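Local coordinates for protein aldehyde dehydrogenase (Burkholderia vietnamiensis, PDB 5KF0) that probably oxidises aldehydes to carboxylic acids with a nicotinamide cofactor, as a tetrameric enzyme of the aldehyde dehydrogenase family that binds NADPH, at residues R66-Y71 against N205-A210; Q74-H79 against P174-G179; V81-E86 against A198-E203; E86-L91 against R112-F117. All coordinates share one frame; numbering follows the deposited sequence.

Interaction 1 (R66-Y71 against N205-A210); sequences RELPAY and NLPKGA
L68 reaches L206 and P207 with the far end of its side chain, and the distances grow shorter step by step along it. CB points toward the 205-210 segment but is still 5.7 Å from P207 CD. With CG roughly anti to the backbone N (chi1 -150°), the chain carries on in that direction, and L68 CG lies 5.2 Å from P207 CD. The two methyls then divide. CD1 leans toward the proline ring, with P207 CD 4.7 Å away, which is only a loose approach. CD2 makes the actual contacts: it meets L206 CD2 at 4.1 Å and P207 CD at 4.5 Å. The two leucine side chains cross at about a right angle, so they touch through single methyl groups rather than along their lengths.

P207 opens a type II beta turn that ends at A210, closed by A210 N to P207 O at 2.9 Å; G209 accommodates it with a positive phi of 95°. N20 bonds to G209 N and, weakly, to P207 O. V76 of helix 70-86 and M65 of helix 62-67 also touch L206. L68 and P207 were each modelled in two conformers, and these values describe one. The buried surface is small, 89 Å², and the close contacts are all between carbon atoms, implying a non-directional contact between the inter-helix link and a loop braced by its turn bond and by N20.

Interaction 2 (Q74-H79 against P174-G179); sequences QAVLDH and PALAAG
L77 projects from helix 70-86 and splits its two methyls between L176 and A177. CD2 takes L176, lying 3.9 Å from L176 CD1 and 4.0 Å from L176 CB, while L77 CD1 rests 4.1 Å from A177 CB and equally near the A177 backbone N. With CG anti to the carbonyl carbon (chi1 -69°), the branch point of L77 is placed so that its two methyls reach different residues. V76, one residue earlier, adds a longer contact, its CG1 4.4 Å from L176 CD1. All four residues are buried.

One shell out, L201 of helix 192-202 packs on both V76 and L176, and F117 and A120 of helix 103-123 press on L77. R73, one turn before L77, donates through NH1 to A177 O near the C-terminal end of helix 164-178. That end is formed by a Schellman motif, with G179 as the C-prime residue at positive phi.

The segment axes approach to 9.4 Å and run nearly antiparallel, at 153°. Helix 164-178 connects the adjacent parallel strands 155-158 and 182-185, so the arrangement is that of a beta-alpha-beta crossover in a Rossmann-like domain, its helix overlaid by an additional antiparallel helix.

Interaction 3 (V81-E86 against A198-E203); sequences VARFRE and AEVLAE
This is a mixed contact, a salt bridge laid beside an apolar patch, where the C-terminal end of helix 70-86 meets the last turn of helix 192-202. R83 grips E203 side-on: R83 NE donates to E203 OE1 at 2.8 Å, and R83 NH2 to E203 OE2, also at 2.8 Å. Each oxygen uses its syn lone pair, and both bonds are fairly straight, with N-H...O angles of 165° and 161°. The guanidinium and carboxylate planes are only 11° apart, so the pair of bonds holds the two groups flat and limits their rotation. The arginine chain, bent at chi2 and chi3, curls sufficiently to present that edge.

The third nitrogen faces back to its own helix in a second salt bridge: R83 NH1 bonds E86 OE1 at 2.9 Å, the oxygen lying somewhat off the guanidinium plane. E203 OE1 probably also accepts from H79 NE2, so two donors would converge on it.

Beneath the charges, V200 packs against R83 and F84. R83 CB lies 3.8 Å from V200 CG1, and F84 CE1 meets V200 CG2 obliquely at 4.0 Å. F84 is itself set edge-to-face against F117 of helix 103-123. Helix 192-202 joins strand 182-185 to its parallel neighbour 211-213, and a beta-alpha-beta crossover of this kind is characteristic of the Rossmann-like domain of aldehyde dehydrogenases.

Interaction 4 (E86-L91 against R112-F117); sequences ERFDEL and RLIDTF. With ACT (acetate ion), chain H.
F88 overlaps I114 at the rim of its ring: F88 CD1 is 4.0 Å from I114 CD1, and the methyl lies at the ring edge near its plane. The phenyl gets there because CG is anti to the backbone N (chi1 -174°), which swings it toward helix 103-123, where R107, V110 and T111 also touch it. A turn further on, L91 CD1 meets L113 CD2 at 4.1 Å, methyl to methyl. In both pairs the side chains cross at about a right angle, and each makes a single close approach, the first through an edge carbon of the ring.

R87, in the N-cap position of helix 88-99, is clasped by E90 of the first turn: R87 NE bonds E90 OE1 at 2.9 Å and R87 NH2 bonds E90 OE2 at 2.8 Å. The carboxylate is tilted against the guanidinium, since NE meets OE1 from above the carboxylate plane.

R112 points elsewhere, its NE paired with D450. Its NH2 makes only weak bonds to an acetate, probably from the crystallisation liquor, the nearer to ACT O at 3.4 Å; R448 binds the same ion. With R87 paired inside its own segment and R112 turned to D450, the inter-helix contact is apolar, held by shape and dispersion.

The first segments of the four interactions follow one another along the chain. Interaction 1 is made from the link just before helix 70-86, which supplies interactions 2 and 3; helix 88-99 continues into interaction 4. Neighbouring centres are 9 Å (1 and 2), 12 Å (2 and 3) and 9 Å (3 and 4) apart, whereas 1 and 4 are separated by 22 Å. Interactions 2, 3 and 4 are nested inside the loop closed by interaction 1, and 2 and 3 alternate along the sequence. Direct touches join adjacent contacts: L206 to L176, H79 to E203, and E199 to R87 by a salt bridge. Helix 70-86 thus lies against the crossover helices 164-178 and 192-202, while helix 88-99 packs on helix 103-123.

Interaction 1 (R66-Y71 against N205-A210)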
loop_
_atom_site.group_PDB
_atom_site.type_symbol
_atom_site.label_atom_id
_atom_site.label_comp_id
_atom_site.label_asym_id
_atom_site.label_seq_id
_atom_site.Cartn_x
_atom_site.Cartn_y
_atom_site.Cartn_z
ATOM N N ARG A 66 -19.205 0.473 16.506
ATOM C CA ARG A 66 -17.747 0.411 16.520
ATOM C C ARG A 66 -17.245 -0.950 16.996
ATOM O O ARG A 66 -16.171 -1.402 16.581
ATOM C CB ARG A 66 -17.197 1.526 17.413
ATOM C CG ARG A 66 -15.686 1.575 17.517
ATOM C CD ARG A 66 -15.213 2.730 18.400
ATOM N NE ARG A 66 -15.261 2.428 19.833
ATOM C CZ ARG A 66 -15.986 3.102 20.723
ATOM N NH1 ARG A 66 -16.746 4.124 20.336
ATOM N NH2 ARG A 66 -15.948 2.757 22.002
ATOM N N GLU A 67 -18.001 -1.618 17.851
ATOM C CA GLU A 67 -17.570 -2.900 18.395
ATOM C C GLU A 67 -17.969 -4.089 17.532
ATOM O O GLU A 67 -17.494 -5.201 17.783
ATOM C CB GLU A 67 -18.125 -3.070 19.812
ATOM C CG GLU A 67 -17.504 -2.066 20.774
ATOM C CD GLU A 67 -18.012 -2.194 22.184
ATOM O OE1 GLU A 67 -19.070 -2.820 22.389
ATOM O OE2 GLU A 67 -17.344 -1.660 23.094
ATOM N N LEU A 68 -18.823 -3.885 16.541
ATOM C CA LEU A 68 -19.211 -4.953 15.632
ATOM C C LEU A 68 -17.988 -5.456 14.869
ATOM O O LEU A 68 -17.336 -4.663 14.171
ATOM C CB LEU A 68 -20.267 -4.429 14.667
ATOM C CG LEU A 68 -21.322 -5.365 14.091
ATOM C CD1 LEU A 68 -22.133 -5.980 15.219
ATOM C CD2 LEU A 68 -22.218 -4.576 13.145
ATOM N N PRO A 69 -17.649 -6.741 14.952
ATOM C CA PRO A 69 -16.467 -7.233 14.231
ATOM C C PRO A 69 -16.654 -7.158 12.725
ATOM O O PRO A 69 -17.770 -7.152 12.205
ATOM C CB PRO A 69 -16.334 -8.691 14.688
ATOM C CG PRO A 69 -17.208 -8.816 15.879
ATOM C CD PRO A 69 -18.297 -7.808 15.739
ATOM N N ALA A 70 -15.519 -7.113 12.017
ATOM C CA ALA A 70 -15.550 -6.955 10.562
ATOM C C ALA A 70 -16.425 -8.006 9.888
ATOM O O ALA A 70 -17.202 -7.680 8.982
ATOM C CB ALA A 70 -14.126 -7.002 9.996
ATOM N N TYR A 71 -16.324 -9.273 10.316
ATOM C CA TYR A 71 -17.084 -10.318 9.634
ATOM C C TYR A 71 -18.589 -10.163 9.866
ATOM O O TYR A 71 -19.388 -10.600 9.025
ATOM C CB TYR A 71 -16.598 -11.715 10.048
ATOM C CG TYR A 71 -16.809 -12.028 11.514
ATOM C CD1 TYR A 71 -17.997 -12.585 11.959
ATOM C CD2 TYR A 71 -15.821 -11.744 12.449
ATOM C CE1 TYR A 71 -18.188 -12.864 13.308
ATOM C CE2 TYR A 71 -16.013 -12.018 13.795
ATOM C CZ TYR A 71 -17.200 -12.563 14.213
ATOM O OH TYR A 71 -17.405 -12.843 15.553
ATOM N N ASN A 205 -29.327 -7.964 12.192
ATOM C CA ASN A 205 -29.015 -7.839 13.603
ATOM C C ASN A 205 -28.283 -6.563 13.960
ATOM O O ASN A 205 -27.638 -6.524 15.015
ATOM C CB ASN A 205 -28.177 -9.038 14.051
ATOM C CG ASN A 205 -28.964 -9.977 14.902
ATOM O OD1 ASN A 205 -28.415 -10.689 15.740
ATOM N ND2 ASN A 205 -30.279 -9.981 14.702
ATOM N N LEU A 206 -28.357 -5.526 13.139
ATOM C CA LEU A 206 -27.632 -4.304 13.449
ATOM C C LEU A 206 -28.112 -3.715 14.772
ATOM O O LEU A 206 -29.308 -3.793 15.089
ATOM C CB LEU A 206 -27.837 -3.274 12.342
ATOM C CG LEU A 206 -27.075 -3.535 11.053
ATOM C CD1 LEU A 206 -27.650 -2.662 9.941
ATOM C CD2 LEU A 206 -25.592 -3.244 11.275
ATOM N N PRO A 207 -27.221 -3.102 15.555
ATOM C CA PRO A 207 -27.653 -2.429 16.788
ATOM C C PRO A 207 -28.694 -1.361 16.482
ATOM O O PRO A 207 -28.620 -0.682 15.460
ATOM C CB PRO A 207 -26.358 -1.805 17.324
ATOM C CG PRO A 207 -25.240 -2.555 16.652
ATOM C CD PRO A 207 -25.771 -3.005 15.326
ATOM N N LYS A 208 -29.671 -1.213 17.380
ATOM C CA LYS A 208 -30.689 -0.194 17.186
ATOM C C LYS A 208 -30.058 1.191 17.175
ATOM O O LYS A 208 -29.224 1.523 18.031
ATOM C CB LYS A 208 -31.754 -0.279 18.278
ATOM C CG LYS A 208 -32.693 -1.458 18.100
ATOM C CD LYS A 208 -32.991 -1.733 16.627
ATOM C CE LYS A 208 -34.150 -2.708 16.430
ATOM N NZ LYS A 208 -33.708 -4.114 16.243
ATOM N N GLY A 209 -30.443 1.993 16.176
ATOM C CA GLY A 209 -29.822 3.270 15.905
ATOM C C GLY A 209 -28.736 3.230 14.848
ATOM O O GLY A 209 -28.219 4.292 14.475
ATOM N N ALA A 210 -28.361 2.039 14.368
ATOM C CA ALA A 210 -27.392 1.960 13.277
ATOM C C ALA A 210 -27.867 2.715 12.047
ATOM O O ALA A 210 -27.046 3.291 11.324
ATOM C CB ALA A 210 -27.119 0.498 12.906
#

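Interaction 2 (Q74-H79 against P174-G179)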
loop_
_atom_site.group_PDB
_atom_site.type_symbol
_atom_site.label_atom_id
_atom_site.label_comp_id
_atom_site.label_asym_id
_atom_site.label_seq_id
_atom_site.Cartn_x
_atom_site.Cartn_y
_atom_site.Cartn_z
ATOM N N GLN A 74 -19.589 -7.461 7.370
ATOM C CA GLN A 74 -19.664 -8.137 6.079
ATOM C C GLN A 74 -20.952 -8.945 5.944
ATOM O O GLN A 74 -21.585 -8.948 4.878
ATOM C CB GLN A 74 -18.450 -9.046 5.904
ATOM C CG GLN A 74 -18.412 -9.721 4.536
ATOM C CD GLN A 74 -17.225 -10.652 4.385
ATOM O OE1 GLN A 74 -17.075 -11.607 5.139
ATOM N NE2 GLN A 74 -16.368 -10.370 3.409
ATOM N N ALA A 75 -21.353 -9.656 7.008
ATOM C CA ALA A 75 -22.554 -10.481 6.926
ATOM C C ALA A 75 -23.795 -9.634 6.681
ATOM O O ALA A 75 -24.712 -10.057 5.963
ATOM C CB ALA A 75 -22.713 -11.306 8.205
ATOM N N VAL A 76 -23.855 -8.446 7.293
ATOM C CA VAL A 76 -24.965 -7.527 7.041
ATOM C C VAL A 76 -24.995 -7.142 5.571
ATOM O O VAL A 76 -26.047 -7.180 4.920
ATOM C CB VAL A 76 -24.850 -6.287 7.947
ATOM C CG1 VAL A 76 -25.806 -5.206 7.478
ATOM C CG2 VAL A 76 -25.145 -6.665 9.405
ATOM N N LEU A 77 -23.832 -6.793 5.019
ATOM C CA LEU A 77 -23.768 -6.408 3.609
ATOM C C LEU A 77 -24.147 -7.572 2.698
ATOM O O LEU A 77 -24.851 -7.383 1.695
ATOM C CB LEU A 77 -22.366 -5.886 3.281
ATOM C CG LEU A 77 -22.084 -4.538 3.968
ATOM C CD1 LEU A 77 -20.575 -4.263 4.087
ATOM C CD2 LEU A 77 -22.787 -3.404 3.229
ATOM N N ASP A 78 -23.700 -8.785 3.041
ATOM C CA ASP A 78 -24.038 -9.957 2.239
ATOM C C ASP A 78 -25.531 -10.242 2.272
ATOM O O ASP A 78 -26.099 -10.688 1.268
ATOM C CB ASP A 78 -23.279 -11.187 2.731
ATOM C CG ASP A 78 -21.794 -11.092 2.491
ATOM O OD1 ASP A 78 -21.383 -10.337 1.581
ATOM O OD2 ASP A 78 -21.038 -11.785 3.208
ATOM N N HIS A 79 -26.178 -10.031 3.430
ATOM C CA HIS A 79 -27.629 -10.180 3.497
ATOM C C HIS A 79 -28.323 -9.237 2.527
ATOM O O HIS A 79 -29.279 -9.627 1.844
ATOM C CB HIS A 79 -28.147 -9.907 4.905
ATOM C CG HIS A 79 -29.635 -10.040 5.022
ATOM N ND1 HIS A 79 -30.270 -11.262 5.085
ATOM C CD2 HIS A 79 -30.616 -9.105 5.064
ATOM C CE1 HIS A 79 -31.576 -11.075 5.172
ATOM N NE2 HIS A 79 -31.812 -9.776 5.169
ATOM N N PRO A 174 -20.611 1.745 2.335
ATOM C CA PRO A 174 -19.344 2.014 3.046
ATOM C C PRO A 174 -19.549 2.367 4.504
ATOM O O PRO A 174 -18.699 2.023 5.340
ATOM C CB PRO A 174 -18.723 3.188 2.279
ATOM C CG PRO A 174 -19.597 3.460 1.115
ATOM C CD PRO A 174 -20.852 2.678 1.214
ATOM N N ALA A 175 -20.654 3.037 4.845
ATOM C CA ALA A 175 -20.909 3.337 6.247
ATOM C C ALA A 175 -21.016 2.056 7.058
ATOM O O ALA A 175 -20.461 1.964 8.159
ATOM C CB ALA A 175 -22.185 4.170 6.387
ATOM N N LEU A 176 -21.723 1.052 6.525
ATOM C CA LEU A 176 -21.833 -0.229 7.227
ATOM C C LEU A 176 -20.480 -0.927 7.309
ATOM O O LEU A 176 -20.119 -1.484 8.360
ATOM C CB LEU A 176 -22.858 -1.122 6.522
ATOM C CG LEU A 176 -24.296 -0.592 6.562
ATOM C CD1 LEU A 176 -25.155 -1.319 5.537
ATOM C CD2 LEU A 176 -24.882 -0.758 7.955
ATOM N N ALA A 177 -19.709 -0.891 6.213
ATOM C CA ALA A 177 -18.376 -1.482 6.221
ATOM C C ALA A 177 -17.487 -0.807 7.253
ATOM O O ALA A 177 -16.694 -1.476 7.935
ATOM C CB ALA A 177 -17.738 -1.365 4.833
ATOM N N ALA A 178 -17.598 0.518 7.374
ATOM C CA ALA A 178 -16.740 1.286 8.274
ATOM C C ALA A 178 -17.215 1.255 9.716
ATOM O O ALA A 178 -16.427 1.571 10.613
ATOM C CB ALA A 178 -16.659 2.745 7.821
ATOM N N GLY A 179 -18.473 0.903 9.960
ATOM C CA GLY A 179 -18.999 0.872 11.309
ATOM C C GLY A 179 -19.625 2.160 11.793
ATOM O O GLY A 179 -19.634 2.411 13.003
#

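Interaction 3 (V81-E86 against A198-E203)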
loop_
_atom_site.group_PDB
_atom_site.type_symbol
_atom_site.label_atom_id
_atom_site.label_comp_id
_atom_site.label_asym_id
_atom_site.label_seq_id
_atom_site.Cartn_x
_atom_site.Cartn_y
_atom_site.Cartn_z
ATOM N N VAL A 81 -27.012 -7.924 -0.276
ATOM C CA VAL A 81 -26.759 -8.424 -1.633
ATOM C C VAL A 81 -27.737 -9.533 -1.987
ATOM O O VAL A 81 -28.351 -9.531 -3.065
ATOM C CB VAL A 81 -25.307 -8.910 -1.769
ATOM C CG1 VAL A 81 -25.120 -9.670 -3.096
ATOM C CG2 VAL A 81 -24.354 -7.735 -1.687
ATOM N N ALA A 82 -27.888 -10.511 -1.090
ATOM C CA ALA A 82 -28.772 -11.637 -1.372
ATOM C C ALA A 82 -30.214 -11.183 -1.551
ATOM O O ALA A 82 -30.922 -11.671 -2.442
ATOM C CB ALA A 82 -28.683 -12.672 -0.252
ATOM N N ARG A 83 -30.675 -10.260 -0.704
ATOM C CA ARG A 83 -32.069 -9.838 -0.773
ATOM C C ARG A 83 -32.324 -8.933 -1.971
ATOM O O ARG A 83 -33.416 -8.976 -2.550
ATOM C CB ARG A 83 -32.476 -9.150 0.539
ATOM C CG ARG A 83 -32.465 -10.083 1.758
ATOM C CD ARG A 83 -33.694 -11.014 1.816
ATOM N NE ARG A 83 -34.871 -10.260 2.224
ATOM C CZ ARG A 83 -36.018 -10.206 1.548
ATOM N NH1 ARG A 83 -36.177 -10.899 0.427
ATOM N NH2 ARG A 83 -37.014 -9.463 2.009
ATOM N N PHE A 84 -31.341 -8.116 -2.364
ATOM C CA PHE A 84 -31.515 -7.293 -3.560
ATOM C C PHE A 84 -31.626 -8.171 -4.801
ATOM O O PHE A 84 -32.410 -7.882 -5.713
ATOM C CB PHE A 84 -30.361 -6.295 -3.716
ATOM C CG PHE A 84 -30.242 -5.295 -2.590
ATOM C CD1 PHE A 84 -31.331 -4.984 -1.776
ATOM C CD2 PHE A 84 -29.025 -4.666 -2.351
ATOM C CE1 PHE A 84 -31.197 -4.056 -0.732
ATOM C CE2 PHE A 84 -28.876 -3.745 -1.325
ATOM C CZ PHE A 84 -29.961 -3.429 -0.520
ATOM N N ARG A 85 -30.854 -9.256 -4.849
ATOM C CA ARG A 85 -31.004 -10.212 -5.943
ATOM C C ARG A 85 -32.383 -10.857 -5.927
ATOM O O ARG A 85 -33.018 -11.017 -6.978
ATOM C CB ARG A 85 -29.923 -11.285 -5.855
ATOM C CG ARG A 85 -28.540 -10.785 -6.204
ATOM C CD ARG A 85 -27.488 -11.836 -5.914
ATOM N NE ARG A 85 -26.207 -11.433 -6.477
ATOM C CZ ARG A 85 -25.038 -11.914 -6.083
ATOM N NH1 ARG A 85 -24.990 -12.818 -5.116
ATOM N NH2 ARG A 85 -23.921 -11.486 -6.653
ATOM N N GLU A 86 -32.866 -11.232 -4.739
ATOM C CA GLU A 86 -34.200 -11.824 -4.636
ATOM C C GLU A 86 -35.282 -10.852 -5.090
ATOM O O GLU A 86 -36.280 -11.263 -5.695
ATOM C CB GLU A 86 -34.476 -12.270 -3.200
ATOM C CG GLU A 86 -33.731 -13.526 -2.781
ATOM C CD GLU A 86 -34.007 -13.917 -1.340
ATOM O OE1 GLU A 86 -34.847 -13.259 -0.685
ATOM O OE2 GLU A 86 -33.380 -14.887 -0.863
ATOM N N ALA A 198 -33.911 0.171 3.256
ATOM C CA ALA A 198 -34.104 0.217 4.706
ATOM C C ALA A 198 -34.834 -1.016 5.222
ATOM O O ALA A 198 -34.484 -1.554 6.282
ATOM C CB ALA A 198 -34.868 1.488 5.090
ATOM N N GLU A 199 -35.864 -1.472 4.499
ATOM C CA GLU A 199 -36.602 -2.661 4.925
ATOM C C GLU A 199 -35.687 -3.881 4.982
ATOM O O GLU A 199 -35.774 -4.695 5.909
ATOM C CB GLU A 199 -37.764 -2.909 3.966
ATOM C CG GLU A 199 -38.625 -4.104 4.315
ATOM C CD GLU A 199 -39.486 -4.540 3.135
ATOM O OE1 GLU A 199 -39.803 -5.740 3.041
ATOM O OE2 GLU A 199 -39.821 -3.681 2.291
ATOM N N VAL A 200 -34.801 -4.012 3.991
ATOM C CA VAL A 200 -33.842 -5.113 3.970
ATOM C C VAL A 200 -32.876 -5.009 5.148
ATOM O O VAL A 200 -32.609 -5.999 5.842
ATOM C CB VAL A 200 -33.108 -5.143 2.618
ATOM C CG1 VAL A 200 -31.915 -6.094 2.662
ATOM C CG2 VAL A 200 -34.086 -5.570 1.523
ATOM N N LEU A 201 -32.337 -3.808 5.397
ATOM C CA LEU A 201 -31.453 -3.616 6.548
ATOM C C LEU A 201 -32.161 -3.897 7.864
ATOM O O LEU A 201 -31.530 -4.364 8.821
ATOM C CB LEU A 201 -30.897 -2.190 6.558
ATOM C CG LEU A 201 -29.759 -1.910 5.592
ATOM C CD1 LEU A 201 -29.497 -0.412 5.542
ATOM C CD2 LEU A 201 -28.522 -2.672 6.054
ATOM N N ALA A 202 -33.468 -3.624 7.935
ATOM C CA ALA A 202 -34.221 -3.860 9.160
ATOM C C ALA A 202 -34.328 -5.339 9.502
ATOM O O ALA A 202 -34.626 -5.674 10.656
ATOM C CB ALA A 202 -35.614 -3.249 9.036
ATOM N N GLU A 203 -34.082 -6.223 8.533
ATOM C CA GLU A 203 -34.062 -7.660 8.768
ATOM C C GLU A 203 -32.792 -8.134 9.462
ATOM O O GLU A 203 -32.755 -9.285 9.912
ATOM C CB GLU A 203 -34.209 -8.410 7.438
ATOM C CG GLU A 203 -35.480 -8.056 6.660
ATOM C CD GLU A 203 -35.504 -8.642 5.254
ATOM O OE1 GLU A 203 -34.476 -9.189 4.800
ATOM O OE2 GLU A 203 -36.562 -8.553 4.596
#

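Interaction 4 (E86-L91 against R112-F117)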
loop_
_atom_site.group_PDB
_atom_site.type_symbol
_atom_site.label_atom_id
_atom_site.label_comp_id
_atom_site.label_asym_id
_atom_site.label_seq_id
_atom_site.Cartn_x
_atom_site.Cartn_y
_atom_site.Cartn_z
ATOM N N GLU A 86 -32.866 -11.232 -4.739
ATOM C CA GLU A 86 -34.200 -11.824 -4.636
ATOM C C GLU A 86 -35.282 -10.852 -5.090
ATOM O O GLU A 86 -36.280 -11.263 -5.695
ATOM C CB GLU A 86 -34.476 -12.270 -3.200
ATOM C CG GLU A 86 -33.731 -13.526 -2.781
ATOM C CD GLU A 86 -34.007 -13.917 -1.340
ATOM O OE1 GLU A 86 -34.847 -13.259 -0.685
ATOM O OE2 GLU A 86 -33.380 -14.887 -0.863
ATOM N N ARG A 87 -35.103 -9.563 -4.808
ATOM C CA ARG A 87 -36.117 -8.546 -5.056
ATOM C C ARG A 87 -35.772 -7.681 -6.264
ATOM O O ARG A 87 -36.212 -6.533 -6.363
ATOM C CB ARG A 87 -36.306 -7.693 -3.801
ATOM C CG ARG A 87 -36.757 -8.536 -2.602
ATOM C CD ARG A 87 -36.839 -7.736 -1.307
ATOM N NE ARG A 87 -37.922 -6.762 -1.335
ATOM C CZ ARG A 87 -38.357 -6.104 -0.266
ATOM N NH1 ARG A 87 -37.808 -6.323 0.919
ATOM N NH2 ARG A 87 -39.359 -5.239 -0.380
ATOM N N PHE A 88 -35.007 -8.253 -7.203
ATOM C CA PHE A 88 -34.446 -7.494 -8.318
ATOM C C PHE A 88 -35.535 -6.803 -9.133
ATOM O O PHE A 88 -35.458 -5.595 -9.398
ATOM C CB PHE A 88 -33.623 -8.439 -9.196
ATOM C CG PHE A 88 -32.865 -7.754 -10.295
ATOM C CD1 PHE A 88 -31.538 -7.398 -10.119
ATOM C CD2 PHE A 88 -33.475 -7.483 -11.512
ATOM C CE1 PHE A 88 -30.833 -6.768 -11.134
ATOM C CE2 PHE A 88 -32.772 -6.861 -12.534
ATOM C CZ PHE A 88 -31.462 -6.498 -12.344
ATOM N N ASP A 89 -36.560 -7.557 -9.544
ATOM C CA ASP A 89 -37.613 -6.977 -10.377
ATOM C C ASP A 89 -38.443 -5.956 -9.613
ATOM O O ASP A 89 -38.902 -4.969 -10.201
ATOM C CB ASP A 89 -38.508 -8.080 -10.935
ATOM C CG ASP A 89 -37.760 -9.029 -11.857
ATOM O OD1 ASP A 89 -36.866 -8.574 -12.582
ATOM O OD2 ASP A 89 -38.075 -10.238 -11.862
ATOM N N GLU A 90 -38.644 -6.171 -8.312
ATOM C CA GLU A 90 -39.363 -5.196 -7.503
ATOM C C GLU A 90 -38.603 -3.877 -7.441
ATOM O O GLU A 90 -39.185 -2.797 -7.629
ATOM C CB GLU A 90 -39.594 -5.760 -6.101
ATOM C CG GLU A 90 -40.171 -4.771 -5.112
ATOM C CD GLU A 90 -40.189 -5.324 -3.698
ATOM O OE1 GLU A 90 -39.799 -6.499 -3.503
ATOM O OE2 GLU A 90 -40.590 -4.582 -2.779
ATOM N N LEU A 91 -37.295 -3.949 -7.174
ATOM C CA LEU A 91 -36.477 -2.741 -7.127
ATOM C C LEU A 91 -36.469 -2.029 -8.471
ATOM O O LEU A 91 -36.578 -0.795 -8.531
ATOM C CB LEU A 91 -35.052 -3.099 -6.696
ATOM C CG LEU A 91 -34.940 -3.398 -5.197
ATOM C CD1 LEU A 91 -33.702 -4.235 -4.903
ATOM C CD2 LEU A 91 -34.928 -2.099 -4.399
ATOM N N ARG A 112 -26.099 -2.418 -10.486
ATOM C CA ARG A 112 -25.060 -1.584 -9.883
ATOM C C ARG A 112 -25.204 -1.524 -8.369
ATOM O O ARG A 112 -24.207 -1.540 -7.634
ATOM C CB ARG A 112 -25.129 -0.172 -10.467
ATOM C CG ARG A 112 -24.770 -0.087 -11.938
ATOM C CD ARG A 112 -23.264 -0.039 -12.142
ATOM N NE ARG A 112 -22.662 1.121 -11.484
ATOM C CZ ARG A 112 -22.714 2.362 -11.955
ATOM N NH1 ARG A 112 -23.336 2.612 -13.102
ATOM N NH2 ARG A 112 -22.150 3.359 -11.281
ATOM N N LEU A 113 -26.447 -1.423 -7.885
ATOM C CA LEU A 113 -26.712 -1.434 -6.445
ATOM C C LEU A 113 -26.104 -2.674 -5.803
ATOM O O LEU A 113 -25.448 -2.600 -4.759
ATOM C CB LEU A 113 -28.228 -1.402 -6.203
ATOM C CG LEU A 113 -28.734 -1.825 -4.809
ATOM C CD1 LEU A 113 -28.322 -0.815 -3.732
ATOM C CD2 LEU A 113 -30.254 -2.025 -4.797
ATOM N N ILE A 114 -26.335 -3.832 -6.425
ATOM C CA ILE A 114 -25.763 -5.085 -5.943
ATOM C C ILE A 114 -24.239 -5.052 -6.028
ATOM O O ILE A 114 -23.546 -5.440 -5.078
ATOM C CB ILE A 114 -26.357 -6.272 -6.725
ATOM C CG1 ILE A 114 -27.832 -6.433 -6.374
ATOM C CG2 ILE A 114 -25.593 -7.549 -6.407
ATOM C CD1 ILE A 114 -28.648 -7.174 -7.435
ATOM N N ASP A 115 -23.697 -4.574 -7.159
ATOM C CA ASP A 115 -22.249 -4.438 -7.325
ATOM C C ASP A 115 -21.645 -3.593 -6.209
ATOM O O ASP A 115 -20.607 -3.944 -5.635
ATOM C CB ASP A 115 -21.909 -3.789 -8.678
ATOM C CG ASP A 115 -22.136 -4.707 -9.884
ATOM O OD1 ASP A 115 -22.280 -5.935 -9.728
ATOM O OD2 ASP A 115 -22.147 -4.168 -11.016
ATOM N N THR A 116 -22.277 -2.458 -5.901
ATOM C CA THR A 116 -21.733 -1.545 -4.899
ATOM C C THR A 116 -21.717 -2.187 -3.515
ATOM O O THR A 116 -20.716 -2.096 -2.792
ATOM C CB THR A 116 -22.544 -0.243 -4.911
ATOM O OG1 THR A 116 -22.419 0.368 -6.201
ATOM C CG2 THR A 116 -22.067 0.739 -3.833
ATOM N N PHE A 117 -22.806 -2.859 -3.131
ATOM C CA PHE A 117 -22.798 -3.567 -1.852
ATOM C C PHE A 117 -21.800 -4.714 -1.839
ATOM O O PHE A 117 -21.211 -5.006 -0.786
ATOM C CB PHE A 117 -24.206 -4.076 -1.511
ATOM C CG PHE A 117 -25.032 -3.065 -0.767
ATOM C CD1 PHE A 117 -25.556 -1.956 -1.426
ATOM C CD2 PHE A 117 -25.283 -3.216 0.590
ATOM C CE1 PHE A 117 -26.305 -1.000 -0.726
ATOM C CE2 PHE A 117 -26.044 -2.272 1.290
ATOM C CZ PHE A 117 -26.551 -1.169 0.626
HETATM C C ACT H . -22.883 7.081 -11.845
HETATM O O ACT H . -23.043 6.233 -12.770
HETATM O OXT ACT H . -22.967 6.669 -10.665
HETATM C CH3 ACT H . -22.594 8.525 -12.109
#